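Local coordinates for uncharacterized protein (Bacteroides caccae, PDB 3NO2), which is of unknown function but folds as a six-bladed beta-propeller, each blade a four-stranded antiparallel sheet, at residues A82-W94 with I101-K113. Sequence-based numbering, arbitrary orientation. Where two conformers were deposited one is given.
Sequences ARILPDGNALVAW and ILEVNMKGEVLSK
A90 and V92 pair with V104 and L102 as the two middle strands of a propeller blade, antiparallel and joined by four backbone hydrogen bonds. The V92–L102 pair is the straighter: L102 N to V92 O spans 2.9 Å at 174°, against 152° for both bonds of A90 with V104.

On the face carrying A90, V92, L102 and V104 the contacts are apolar, as suits alanine, valine and leucine packed between two blades. V92 CG2 lies 3.9 Å from L102 CB, and L102 CD1 reaches W94 CZ3 obliquely. M106, a selenomethionine, in one of its two conformers curls back to set CE by G88 O and A90 N.

On the other face L91, in the conformer described, lays CD1 against I101 CG2 and the aliphatic CG of E103. The L85 side chain crosses that of E103 at about a right angle, its CD1 near the carboxylate carbon CD.

Where the strands end, L111 CD1 rests 3.3 Å from N89 CG, against the amide.

One water ties the 85-88 turn and N89 to E103 of the next strand, donating to D87 OD2 and E103 OE1 while accepting from N89 ND2; it may ease the nearness of the two acids. D87 OD1 closes an Asx turn onto N89 N.

Strands 78-84 and 110-116 flank this central hairpin, a classic bulge at L111 and S112 facing E103. The adjoining blades cover both faces: L51, A58 and M60 meet the A90 side, while Y138 packs on L91 and I101; its hydroxyl hydrogen-bonds E103 OE2, which also forms a salt bridge with K132.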
loop_
_atom_site.group_PDB
_atom_site.type_symbol
_atom_site.label_atom_id
_atom_site.label_comp_id
_atom_site.label_asym_id
_atom_site.label_seq_id
_atom_site.Cartn_x
_atom_site.Cartn_y
_atom_site.Cartn_z
ATOM N N ALA A 82 -1.119 0.917 7.054
ATOM C CA ALA A 82 -0.918 2.220 7.701
ATOM C C ALA A 82 -1.204 3.308 6.655
ATOM O O ALA A 82 -0.392 3.514 5.760
ATOM C CB ALA A 82 0.475 2.329 8.255
ATOM N N ARG A 83 -2.331 3.999 6.760
ATOM C CA ARG A 83 -2.709 5.060 5.822
ATOM C C ARG A 83 -3.327 6.213 6.595
ATOM O O ARG A 83 -3.743 6.078 7.742
ATOM C CB ARG A 83 -3.662 4.552 4.739
ATOM C CG ARG A 83 -5.012 4.138 5.298
ATOM C CD ARG A 83 -6.015 3.832 4.226
ATOM N NE ARG A 83 -5.654 2.679 3.430
ATOM C CZ ARG A 83 -5.249 2.704 2.168
ATOM N NH1 ARG A 83 -5.147 3.846 1.510
ATOM N NH2 ARG A 83 -5.006 1.574 1.553
ATOM N N ILE A 84 -3.388 7.371 5.944
ATOM C CA ILE A 84 -4.143 8.519 6.429
ATOM C C ILE A 84 -5.440 8.598 5.649
ATOM O O ILE A 84 -5.433 8.636 4.395
ATOM C CB ILE A 84 -3.322 9.795 6.305
ATOM C CG1 ILE A 84 -2.028 9.699 7.117
ATOM C CG2 ILE A 84 -4.191 11.024 6.690
ATOM C CD1 ILE A 84 -2.183 9.606 8.644
ATOM N N LEU A 85 -6.550 8.564 6.374
ATOM C CA LEU A 85 -7.859 8.629 5.786
ATOM C C LEU A 85 -8.178 10.076 5.340
ATOM O O LEU A 85 -7.535 11.024 5.781
ATOM C CB LEU A 85 -8.892 8.218 6.827
ATOM C CG LEU A 85 -8.808 6.768 7.298
ATOM C CD1 LEU A 85 -9.751 6.560 8.459
ATOM C CD2 LEU A 85 -9.091 5.793 6.130
ATOM N N PRO A 86 -9.141 10.221 4.441
ATOM C CA PRO A 86 -9.577 11.592 4.064
ATOM C C PRO A 86 -9.938 12.502 5.226
ATOM O O PRO A 86 -9.725 13.724 5.101
ATOM C CB PRO A 86 -10.786 11.331 3.168
ATOM C CG PRO A 86 -10.514 9.958 2.570
ATOM C CD PRO A 86 -9.770 9.169 3.641
ATOM N N ASP A 87 -10.431 11.948 6.323
ATOM C CA ASP A 87 -10.736 12.736 7.524
ATOM C C ASP A 87 -9.506 13.154 8.371
ATOM O O ASP A 87 -9.676 13.855 9.399
ATOM C CB ASP A 87 -11.820 12.064 8.350
ATOM C CG ASP A 87 -11.359 10.773 9.040
ATOM O OD1 ASP A 87 -10.152 10.466 9.037
ATOM O OD2 ASP A 87 -12.250 10.107 9.614
ATOM N N GLY A 88 -8.298 12.734 7.963
ATOM C CA GLY A 88 -7.076 13.065 8.628
ATOM C C GLY A 88 -6.629 12.088 9.726
ATOM O O GLY A 88 -5.493 12.162 10.185
ATOM N N ASN A 89 -7.507 11.169 10.096
ATOM C CA ASN A 89 -7.121 10.155 11.064
ATOM C C ASN A 89 -6.313 9.044 10.399
ATOM O O ASN A 89 -6.381 8.870 9.187
ATOM C CB ASN A 89 -8.357 9.601 11.766
ATOM C CG ASN A 89 -9.041 10.659 12.619
ATOM O OD1 ASN A 89 -8.362 11.396 13.330
ATOM N ND2 ASN A 89 -10.362 10.691 12.556
ATOM N N ALA A 90 -5.548 8.313 11.182
ATOM C CA ALA A 90 -4.805 7.157 10.681
ATOM C C ALA A 90 -5.632 5.903 10.749
ATOM O O ALA A 90 -6.489 5.758 11.642
ATOM C CB ALA A 90 -3.527 6.935 11.513
ATOM N N LEU A 91 -5.406 5.010 9.792
ATOM C CA LEU A 91 -5.979 3.670 9.772
ATOM C C LEU A 91 -4.757 2.751 9.795
ATOM O O LEU A 91 -3.840 2.862 8.942
ATOM C CB LEU A 91 -6.804 3.414 8.504
ATOM C CG LEU A 91 -7.498 2.047 8.362
ATOM C CD1 LEU A 91 -8.747 1.946 9.233
ATOM C CD2 LEU A 91 -7.876 1.749 6.907
ATOM N N VAL A 92 -4.706 1.847 10.776
ATOM C CA VAL A 92 -3.678 0.806 10.823
ATOM C C VAL A 92 -4.341 -0.540 10.997
ATOM O O VAL A 92 -5.478 -0.629 11.459
ATOM C CB VAL A 92 -2.648 1.058 11.914
ATOM C CG1 VAL A 92 -1.921 2.420 11.719
ATOM C CG2 VAL A 92 -3.257 0.937 13.336
ATOM N N ALA A 93 -3.670 -1.632 10.683
ATOM C CA ALA A 93 -4.268 -2.952 10.823
ATOM C C ALA A 93 -3.206 -4.038 10.892
ATOM O O ALA A 93 -2.190 -3.943 10.203
ATOM C CB ALA A 93 -5.275 -3.275 9.673
ATOM N N TRP A 94 -3.502 -5.084 11.670
ATOM C CA TRP A 94 -2.650 -6.242 11.760
ATOM C C TRP A 94 -3.355 -7.521 11.355
ATOM O O TRP A 94 -4.512 -7.793 11.685
ATOM C CB TRP A 94 -1.969 -6.376 13.131
ATOM C CG TRP A 94 -2.794 -6.742 14.317
ATOM C CD1 TRP A 94 -3.366 -7.942 14.622
ATOM C CD2 TRP A 94 -3.081 -5.879 15.433
ATOM N NE1 TRP A 94 -3.993 -7.880 15.838
ATOM C CE2 TRP A 94 -3.814 -6.628 16.361
ATOM C CE3 TRP A 94 -2.759 -4.559 15.728
ATOM C CZ2 TRP A 94 -4.249 -6.082 17.576
ATOM C CZ3 TRP A 94 -3.177 -4.021 16.969
ATOM C CH2 TRP A 94 -3.924 -4.790 17.840
ATOM N N ILE A 101 -8.320 -3.979 12.865
ATOM C CA ILE A 101 -8.223 -2.648 12.277
ATOM C C ILE A 101 -8.433 -1.624 13.385
ATOM O O ILE A 101 -9.350 -1.781 14.216
ATOM C CB ILE A 101 -9.303 -2.476 11.196
ATOM C CG1 ILE A 101 -9.092 -3.441 10.040
ATOM C CG2 ILE A 101 -9.392 -1.010 10.712
ATOM C CD1 ILE A 101 -10.359 -3.652 9.169
ATOM N N LEU A 102 -7.598 -0.607 13.433
ATOM C CA LEU A 102 -7.734 0.529 14.359
ATOM C C LEU A 102 -7.728 1.812 13.568
ATOM O O LEU A 102 -6.912 2.003 12.650
ATOM C CB LEU A 102 -6.571 0.565 15.340
ATOM C CG LEU A 102 -6.317 -0.674 16.197
ATOM C CD1 LEU A 102 -4.971 -0.490 16.958
ATOM C CD2 LEU A 102 -7.526 -0.946 17.178
ATOM N N GLU A 103 -8.619 2.734 13.932
ATOM C CA GLU A 103 -8.496 4.133 13.516
ATOM C C GLU A 103 -7.922 4.882 14.693
ATOM O O GLU A 103 -8.310 4.635 15.840
ATOM C CB GLU A 103 -9.850 4.699 13.054
ATOM C CG GLU A 103 -10.334 3.983 11.825
ATOM C CD GLU A 103 -11.592 4.503 11.213
ATOM O OE1 GLU A 103 -11.988 5.648 11.534
ATOM O OE2 GLU A 103 -12.188 3.793 10.369
ATOM N N VAL A 104 -6.991 5.777 14.438
ATOM C CA VAL A 104 -6.135 6.348 15.483
ATOM C C VAL A 104 -5.984 7.840 15.202
ATOM O O VAL A 104 -5.856 8.255 14.043
ATOM C CB VAL A 104 -4.733 5.694 15.482
ATOM C CG1 VAL A 104 -3.818 6.220 16.579
ATOM C CG2 VAL A 104 -4.891 4.134 15.589
ATOM N N ASN A 105 -6.051 8.681 16.226
ATOM C CA ASN A 105 -5.838 10.105 16.020
ATOM C C ASN A 105 -4.364 10.447 16.040
ATOM O O ASN A 105 -3.514 9.562 16.252
ATOM C CB ASN A 105 -6.694 10.961 17.002
ATOM C CG ASN A 105 -6.273 10.848 18.410
ATOM O OD1 ASN A 105 -5.192 10.361 18.775
ATOM N ND2 ASN A 105 -7.196 11.304 19.317
HETATM N N MSE A 106 -4.030 11.733 15.897
HETATM C CA MSE A 106 -2.627 12.156 15.835
HETATM C C MSE A 106 -1.886 12.028 17.140
HETATM O O MSE A 106 -0.651 12.078 17.181
HETATM C CB MSE A 106 -2.513 13.592 15.331
HETATM C CG MSE A 106 -2.978 13.763 13.908
HETATM SE SE MSE A 106 -2.104 12.599 12.600
HETATM C CE MSE A 106 -3.421 11.114 12.444
ATOM N N LYS A 107 -2.635 11.872 18.216
ATOM C CA LYS A 107 -2.062 11.593 19.548
ATOM C C LYS A 107 -1.805 10.116 19.816
ATOM O O LYS A 107 -1.329 9.755 20.890
ATOM C CB LYS A 107 -2.995 12.151 20.632
ATOM C CG LYS A 107 -2.959 13.660 20.735
ATOM C CD LYS A 107 -3.878 14.211 21.831
ATOM C CE LYS A 107 -3.686 15.732 21.939
ATOM N NZ LYS A 107 -4.695 16.444 22.793
ATOM N N GLY A 108 -2.170 9.243 18.882
ATOM C CA GLY A 108 -2.064 7.813 19.079
ATOM C C GLY A 108 -3.186 7.149 19.863
ATOM O O GLY A 108 -3.046 5.995 20.264
ATOM N N GLU A 109 -4.297 7.851 20.049
ATOM C CA GLU A 109 -5.445 7.284 20.747
ATOM C C GLU A 109 -6.326 6.544 19.764
ATOM O O GLU A 109 -6.559 7.024 18.661
ATOM C CB GLU A 109 -6.284 8.383 21.377
ATOM C CG GLU A 109 -5.512 9.160 22.445
ATOM C CD GLU A 109 -6.254 10.375 22.953
ATOM O OE1 GLU A 109 -7.047 11.041 22.247
ATOM O OE2 GLU A 109 -6.020 10.677 24.130
ATOM N N VAL A 110 -6.896 5.427 20.210
ATOM C CA VAL A 110 -7.761 4.622 19.400
ATOM C C VAL A 110 -9.140 5.230 19.280
ATOM O O VAL A 110 -9.839 5.456 20.304
ATOM C CB VAL A 110 -7.845 3.184 19.921
ATOM C CG1 VAL A 110 -8.883 2.375 19.156
ATOM C CG2 VAL A 110 -6.449 2.548 19.884
ATOM N N LEU A 111 -9.585 5.506 18.073
ATOM C CA LEU A 111 -10.897 6.058 17.742
ATOM C C LEU A 111 -11.923 4.997 17.418
ATOM O O LEU A 111 -13.145 5.225 17.581
ATOM C CB LEU A 111 -10.798 6.990 16.527
ATOM C CG LEU A 111 -9.841 8.163 16.652
ATOM C CD1 LEU A 111 -9.814 8.936 15.332
ATOM C CD2 LEU A 111 -10.218 9.029 17.825
ATOM N N SER A 112 -11.459 3.855 16.949
ATOM C CA SER A 112 -12.328 2.723 16.760
ATOM C C SER A 112 -11.506 1.487 16.552
ATOM O O SER A 112 -10.299 1.560 16.295
ATOM C CB SER A 112 -13.258 2.913 15.565
ATOM O OG SER A 112 -12.566 2.863 14.334
ATOM N N LYS A 113 -12.183 0.361 16.686
ATOM C CA LYS A 113 -11.563 -0.955 16.562
ATOM C C LYS A 113 -12.503 -1.905 15.900
ATOM O O LYS A 113 -13.698 -1.954 16.280
ATOM C CB LYS A 113 -11.210 -1.473 17.930
ATOM C CG LYS A 113 -10.563 -2.811 17.934
ATOM C CD LYS A 113 -10.223 -3.215 19.402
ATOM C CE LYS A 113 -9.476 -4.478 19.498
ATOM N NZ LYS A 113 -9.376 -4.831 21.009
HETATM O O HOH W 1 -11.642 8.285 11.649
HETATM O O HOH W 2 -6.305 12.743 13.863
#